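Local coordinates for protein N-acetylglucosamine-6-phosphate deacetylase (Mycobacterium smegmatis, PDB 6FV4) that probably removes the acetyl group of N-acetylglucosamine-6-phosphate by metal-dependent hydrolysis, a step of amino-sugar metabolism, at residues H136-W141 with V202-A207; V93-A98 with A286-S291. The protein carries 1 engineered substitution. All coordinates share one frame; numbering follows the deposited sequence.

Contact 1. Residues H136-W141 with V202-A207. With CD (cadmium ion), chain J; ZN (zinc ion), chain H.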
loop_
_atom_site.group_PDB
_atom_site.type_symbol
_atom_site.label_atom_id
_atom_site.label_comp_id
_atom_site.label_asym_id
_atom_site.label_seq_id
_atom_site.Cartn_x
_atom_site.Cartn_y
_atom_site.Cartn_z
ATOM N N HIS B 136 26.732 0.034 8.816
ATOM C CA HIS B 136 25.365 0.164 9.283
ATOM C C HIS B 136 25.283 -0.472 10.661
ATOM O O HIS B 136 25.621 -1.651 10.822
ATOM C CB HIS B 136 24.415 -0.515 8.295
ATOM C CG HIS B 136 23.033 -0.752 8.820
ATOM N ND1 HIS B 136 22.283 -1.842 8.432
ATOM C CD2 HIS B 136 22.243 -0.033 9.655
ATOM C CE1 HIS B 136 21.104 -1.802 9.026
ATOM N NE2 HIS B 136 21.045 -0.707 9.760
ATOM N N LEU B 137 24.848 0.299 11.652
ATOM C CA LEU B 137 24.641 -0.243 12.993
ATOM C C LEU B 137 23.181 -0.651 13.116
ATOM O O LEU B 137 22.306 0.190 13.356
ATOM C CB LEU B 137 25.017 0.775 14.061
ATOM C CG LEU B 137 26.408 1.395 13.884
ATOM C CD1 LEU B 137 26.630 2.420 14.975
ATOM C CD2 LEU B 137 27.465 0.318 13.906
ATOM N N GLU B 138 22.915 -1.944 12.933
ATOM C CA GLU B 138 21.577 -2.498 13.166
ATOM C C GLU B 138 21.496 -2.987 14.611
ATOM O O GLU B 138 21.509 -4.184 14.910
ATOM C CB GLU B 138 21.264 -3.612 12.186
ATOM C CG GLU B 138 19.781 -4.033 12.296
ATOM C CD GLU B 138 19.394 -5.091 11.318
ATOM O OE1 GLU B 138 20.267 -5.888 10.969
ATOM O OE2 GLU B 138 18.214 -5.128 10.911
ATOM N N GLY B 139 21.420 -2.013 15.513
ATOM C CA GLY B 139 21.564 -2.261 16.925
ATOM C C GLY B 139 22.677 -1.389 17.477
ATOM O O GLY B 139 23.548 -0.921 16.738
ATOM N N PRO B 140 22.691 -1.174 18.792
ATOM C CA PRO B 140 21.887 -1.828 19.831
ATOM C C PRO B 140 20.630 -1.077 20.266
ATOM O O PRO B 140 19.948 -1.520 21.190
ATOM C CB PRO B 140 22.870 -1.887 21.003
ATOM C CG PRO B 140 23.595 -0.584 20.875
ATOM C CD PRO B 140 23.716 -0.294 19.388
ATOM N N TRP B 141 20.324 0.046 19.630
ATOM C CA TRP B 141 19.221 0.890 20.086
ATOM C C TRP B 141 17.891 0.472 19.464
ATOM O O TRP B 141 17.116 1.264 18.902
ATOM C CB TRP B 141 19.584 2.337 19.807
ATOM C CG TRP B 141 20.940 2.591 20.418
ATOM C CD1 TRP B 141 21.273 2.449 21.731
ATOM C CD2 TRP B 141 22.142 2.977 19.740
ATOM N NE1 TRP B 141 22.599 2.746 21.924
ATOM C CE2 TRP B 141 23.160 3.073 20.719
ATOM C CE3 TRP B 141 22.460 3.260 18.407
ATOM C CZ2 TRP B 141 24.465 3.430 20.405
ATOM C CZ3 TRP B 141 23.746 3.617 18.093
ATOM C CH2 TRP B 141 24.747 3.705 19.094
ATOM N N VAL B 202 14.510 3.428 10.654
ATOM C CA VAL B 202 13.555 2.903 11.631
ATOM C C VAL B 202 13.456 1.399 11.423
ATOM O O VAL B 202 13.307 0.933 10.289
ATOM C CB VAL B 202 12.166 3.563 11.499
ATOM C CG1 VAL B 202 11.127 2.808 12.329
ATOM C CG2 VAL B 202 12.199 4.988 11.953
ATOM N N GLY B 203 13.534 0.637 12.509
ATOM C CA GLY B 203 13.519 -0.808 12.397
ATOM C C GLY B 203 13.497 -1.430 13.774
ATOM O O GLY B 203 13.654 -0.745 14.791
ATOM N N HIS B 204 13.267 -2.745 13.790
ATOM C CA HIS B 204 13.332 -3.563 15.004
ATOM C C HIS B 204 12.576 -2.916 16.160
ATOM O O HIS B 204 13.118 -2.677 17.237
ATOM C CB HIS B 204 14.788 -3.829 15.389
ATOM C CG HIS B 204 15.401 -4.916 14.581
ATOM N ND1 HIS B 204 15.517 -6.211 15.040
ATOM C CD2 HIS B 204 15.894 -4.911 13.323
ATOM C CE1 HIS B 204 16.067 -6.958 14.102
ATOM N NE2 HIS B 204 16.299 -6.196 13.047
ATOM N N THR B 205 11.291 -2.652 15.915
ATOM C CA THR B 205 10.559 -1.737 16.763
ATOM C C THR B 205 9.104 -2.166 16.885
ATOM O O THR B 205 8.527 -2.749 15.966
ATOM C CB THR B 205 10.654 -0.312 16.206
ATOM O OG1 THR B 205 9.808 0.560 16.961
ATOM C CG2 THR B 205 10.248 -0.276 14.738
ATOM N N GLU B 206 8.544 -1.881 18.059
ATOM C CA GLU B 206 7.129 -1.986 18.362
ATOM C C GLU B 206 6.459 -0.613 18.386
ATOM O O GLU B 206 5.403 -0.457 19.006
ATOM C CB GLU B 206 6.941 -2.703 19.705
ATOM C CG GLU B 206 7.577 -4.098 19.769
ATOM C CD GLU B 206 6.950 -5.070 18.777
ATOM O OE1 GLU B 206 5.728 -4.949 18.505
ATOM O OE2 GLU B 206 7.671 -5.958 18.264
ATOM N N ALA B 207 7.063 0.383 17.726
ATOM C CA ALA B 207 6.534 1.738 17.741
ATOM C C ALA B 207 5.168 1.804 17.073
ATOM O O ALA B 207 4.864 1.051 16.148
ATOM C CB ALA B 207 7.477 2.695 17.018
HETATM CD CD CD J . 17.299 -7.341 11.276
HETATM ZN ZN ZN H . 20.279 -7.111 9.297
HETATM O O HOH W 1 15.878 -9.506 11.402
#
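The two-metal site of an amidohydrolase-type (beta/alpha)8 barrel brings Glu-138 and His-204 together, the first from the segment of strand 134-138, the second from the loop that follows strand 199-202. Glu-138 is the bridging carboxylate: OE1 binds the zinc ion at 2.1 Å and OE2 the cadmium ion at 2.4 Å, leaving the two metals 3.6 Å apart. Its CG lies anti to the backbone N (chi1 -171°) and the chain stays extended beyond it, which carries the carboxylate away from the strand and between the ions. His-204 binds the same cadmium ion through NE2 at 2.3 Å. The OE2 of Glu-138 sits at the edge of the His-204 ring, near its plane, 3.1 Å from NE2; this closeness is that of two ligands sharing a metal, not a hydrogen bond. Carboxylate and imidazole planes stand almost perpendicular, 85° apart, so the groups meet crosswise without stacking. His-150, His-225 and a water are further ligands of the cadmium ion, while His-72 and His-74 join OE1 as ligands of the zinc ion. The cadmium ion occupies the position where a second zinc is seen in a structure of this protein, with Glu-138, His-204 and His-225 among its ligands. Beyond the metals, Thr-205 OG1 accepts from Ala-207 N at 2.9 Å in an ST turn just after His-204, and is also hydrogen-bonded to Glu-182 OE1. One carboxylate thus serves two cations, each oxygen committed to a different metal, and the negative charge set between the ions would offset their mutual repulsion at this short separation.

Contact 2. Residues V93-A98 with A286-S291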
loop_
_atom_site.group_PDB
_atom_site.type_symbol
_atom_site.label_atom_id
_atom_site.label_comp_id
_atom_site.label_asym_id
_atom_site.label_seq_id
_atom_site.Cartn_x
_atom_site.Cartn_y
_atom_site.Cartn_z
ATOM N N VAL B 93 33.145 -9.905 1.026
ATOM C CA VAL B 93 33.216 -8.993 -0.108
ATOM C C VAL B 93 33.400 -9.769 -1.401
ATOM O O VAL B 93 32.732 -9.494 -2.401
ATOM C CB VAL B 93 34.348 -7.971 0.112
ATOM C CG1 VAL B 93 34.709 -7.291 -1.195
ATOM C CG2 VAL B 93 33.923 -6.958 1.172
ATOM N N ALA B 94 34.294 -10.760 -1.403
ATOM C CA ALA B 94 34.556 -11.507 -2.630
ATOM C C ALA B 94 33.311 -12.245 -3.106
ATOM O O ALA B 94 33.074 -12.359 -4.311
ATOM C CB ALA B 94 35.705 -12.493 -2.420
ATOM N N LEU B 95 32.504 -12.753 -2.171
ATOM C CA LEU B 95 31.308 -13.492 -2.548
ATOM C C LEU B 95 30.283 -12.581 -3.198
ATOM O O LEU B 95 29.806 -12.850 -4.303
ATOM C CB LEU B 95 30.685 -14.178 -1.333
ATOM C CG LEU B 95 29.446 -14.810 -1.952
ATOM C CD1 LEU B 95 29.747 -16.211 -2.434
ATOM C CD2 LEU B 95 28.209 -14.720 -1.070
ATOM N N HIS B 96 29.913 -11.504 -2.509
ATOM C CA HIS B 96 28.882 -10.620 -3.031
ATOM C C HIS B 96 29.347 -9.869 -4.269
ATOM O O HIS B 96 28.550 -9.640 -5.183
ATOM C CB HIS B 96 28.441 -9.659 -1.947
ATOM C CG HIS B 96 27.656 -10.333 -0.875
ATOM N ND1 HIS B 96 26.314 -10.614 -1.016
ATOM C CD2 HIS B 96 28.028 -10.843 0.322
ATOM C CE1 HIS B 96 25.886 -11.245 0.063
ATOM N NE2 HIS B 96 26.905 -11.392 0.891
ATOM N N ARG B 97 30.626 -9.483 -4.321
ATOM C CA ARG B 97 31.159 -8.827 -5.520
ATOM C C ARG B 97 30.996 -9.707 -6.758
ATOM O O ARG B 97 30.661 -9.213 -7.842
ATOM C CB ARG B 97 32.641 -8.473 -5.318
ATOM C CG ARG B 97 33.068 -7.119 -5.886
ATOM C CD ARG B 97 34.406 -6.640 -5.286
ATOM N NE ARG B 97 34.245 -5.552 -4.324
ATOM C CZ ARG B 97 35.257 -4.959 -3.686
ATOM N NH1 ARG B 97 36.503 -5.341 -3.911
ATOM N NH2 ARG B 97 35.027 -3.986 -2.812
ATOM N N ALA B 98 31.235 -11.015 -6.613
ATOM C CA ALA B 98 31.122 -11.940 -7.730
ATOM C C ALA B 98 29.683 -12.089 -8.206
ATOM O O ALA B 98 29.457 -12.538 -9.331
ATOM C CB ALA B 98 31.681 -13.309 -7.336
ATOM N N ALA B 286 26.416 -14.833 6.962
ATOM C CA ALA B 286 27.719 -15.350 6.565
ATOM C C ALA B 286 27.655 -16.640 5.762
ATOM O O ALA B 286 28.607 -16.931 5.035
ATOM C CB ALA B 286 28.612 -15.551 7.800
ATOM N N ALA B 287 26.563 -17.407 5.835
ATOM C CA ALA B 287 26.499 -18.642 5.059
ATOM C C ALA B 287 26.100 -18.419 3.606
ATOM O O ALA B 287 26.119 -19.374 2.826
ATOM C CB ALA B 287 25.523 -19.631 5.696
ATOM N N THR B 288 25.739 -17.194 3.231
ATOM C CA THR B 288 25.366 -16.899 1.854
ATOM C C THR B 288 26.444 -17.344 0.876
ATOM O O THR B 288 27.625 -17.024 1.043
ATOM C CB THR B 288 25.114 -15.397 1.707
ATOM O OG1 THR B 288 24.124 -14.996 2.664
ATOM C CG2 THR B 288 24.626 -15.067 0.290
ATOM N N GLY B 289 26.029 -18.092 -0.147
ATOM C CA GLY B 289 26.921 -18.526 -1.207
ATOM C C GLY B 289 27.751 -19.756 -0.909
ATOM O O GLY B 289 28.584 -20.138 -1.743
ATOM N N MET B 290 27.566 -20.388 0.242
ATOM C CA MET B 290 28.340 -21.572 0.582
ATOM C C MET B 290 27.618 -22.830 0.125
ATOM O O MET B 290 26.388 -22.885 0.091
ATOM C CB MET B 290 28.594 -21.645 2.086
ATOM C CG MET B 290 29.339 -20.440 2.622
ATOM S SD MET B 290 29.667 -20.655 4.369
ATOM C CE MET B 290 31.213 -21.550 4.265
ATOM N N SER B 291 28.406 -23.842 -0.225
ATOM C CA SER B 291 27.868 -25.140 -0.589
ATOM C C SER B 291 27.209 -25.796 0.616
ATOM O O SER B 291 27.412 -25.400 1.769
ATOM C CB SER B 291 28.976 -26.052 -1.120
ATOM O OG SER B 291 29.690 -25.438 -2.179
#
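His-96 NE2 is hydrogen-bonded to Gly-75 O, which fixes the ring whose CE1 meets Thr-288 CG2 across the contact. No hydrogen bond crosses between the segments; the meeting is made by methyl groups, the imidazole and backbone. The two Leu-95 methyls rest against successive residues, CD1 on Gly-289 CA at 3.9 Å and CD2 on Thr-288 O. A chi2 of 91° is unusual for leucine, so the 3.2 Å approach of CD2 to Thr-288 O is doubtful in detail. Thr-288 CG2, anti to its own backbone N, touches both helix residues, Leu-95 CD2 at 3.8 Å and His-96 CE1 at 4.0 Å; the His-96 and Thr-288 side chains cross at about a right angle. Leu-95 CD2 also lies over one face of the His-96 ring, toward the rim. Thr-288 OG1 turns back to Met-285 O. Met-290 N bonds to Ala-287 O and closes a type II beta turn, in the loop between strands 278-281 and 293-297 that packs on helix 86-98. Gly-289, with its positive phi, takes the third position of that turn, the place where a type II turn typically carries glycine.

In the fold
Contact 1 is nested along the chain inside the loop closed by contact 2, yet the two do not touch: their centres lie 25 Å apart and their nearest atoms about 12 Å. Contact 1 is itself part of the metal site, whereas contact 2 lies near it but binds neither metal, the Thr-288 side chain standing about 11 Å from the zinc ion and about 8 Å from Gly-319, a predicted substrate-binding residue. Residues 286-291 follow shortly after Ala-283, the engineered position predicted to act as the proton donor or acceptor in the natural enzyme. The backbones of Ala-286 and Thr-288 hydrogen-bond to Gly-78 and Gly-77, in the chain just after the zinc ligands His-72 and His-74.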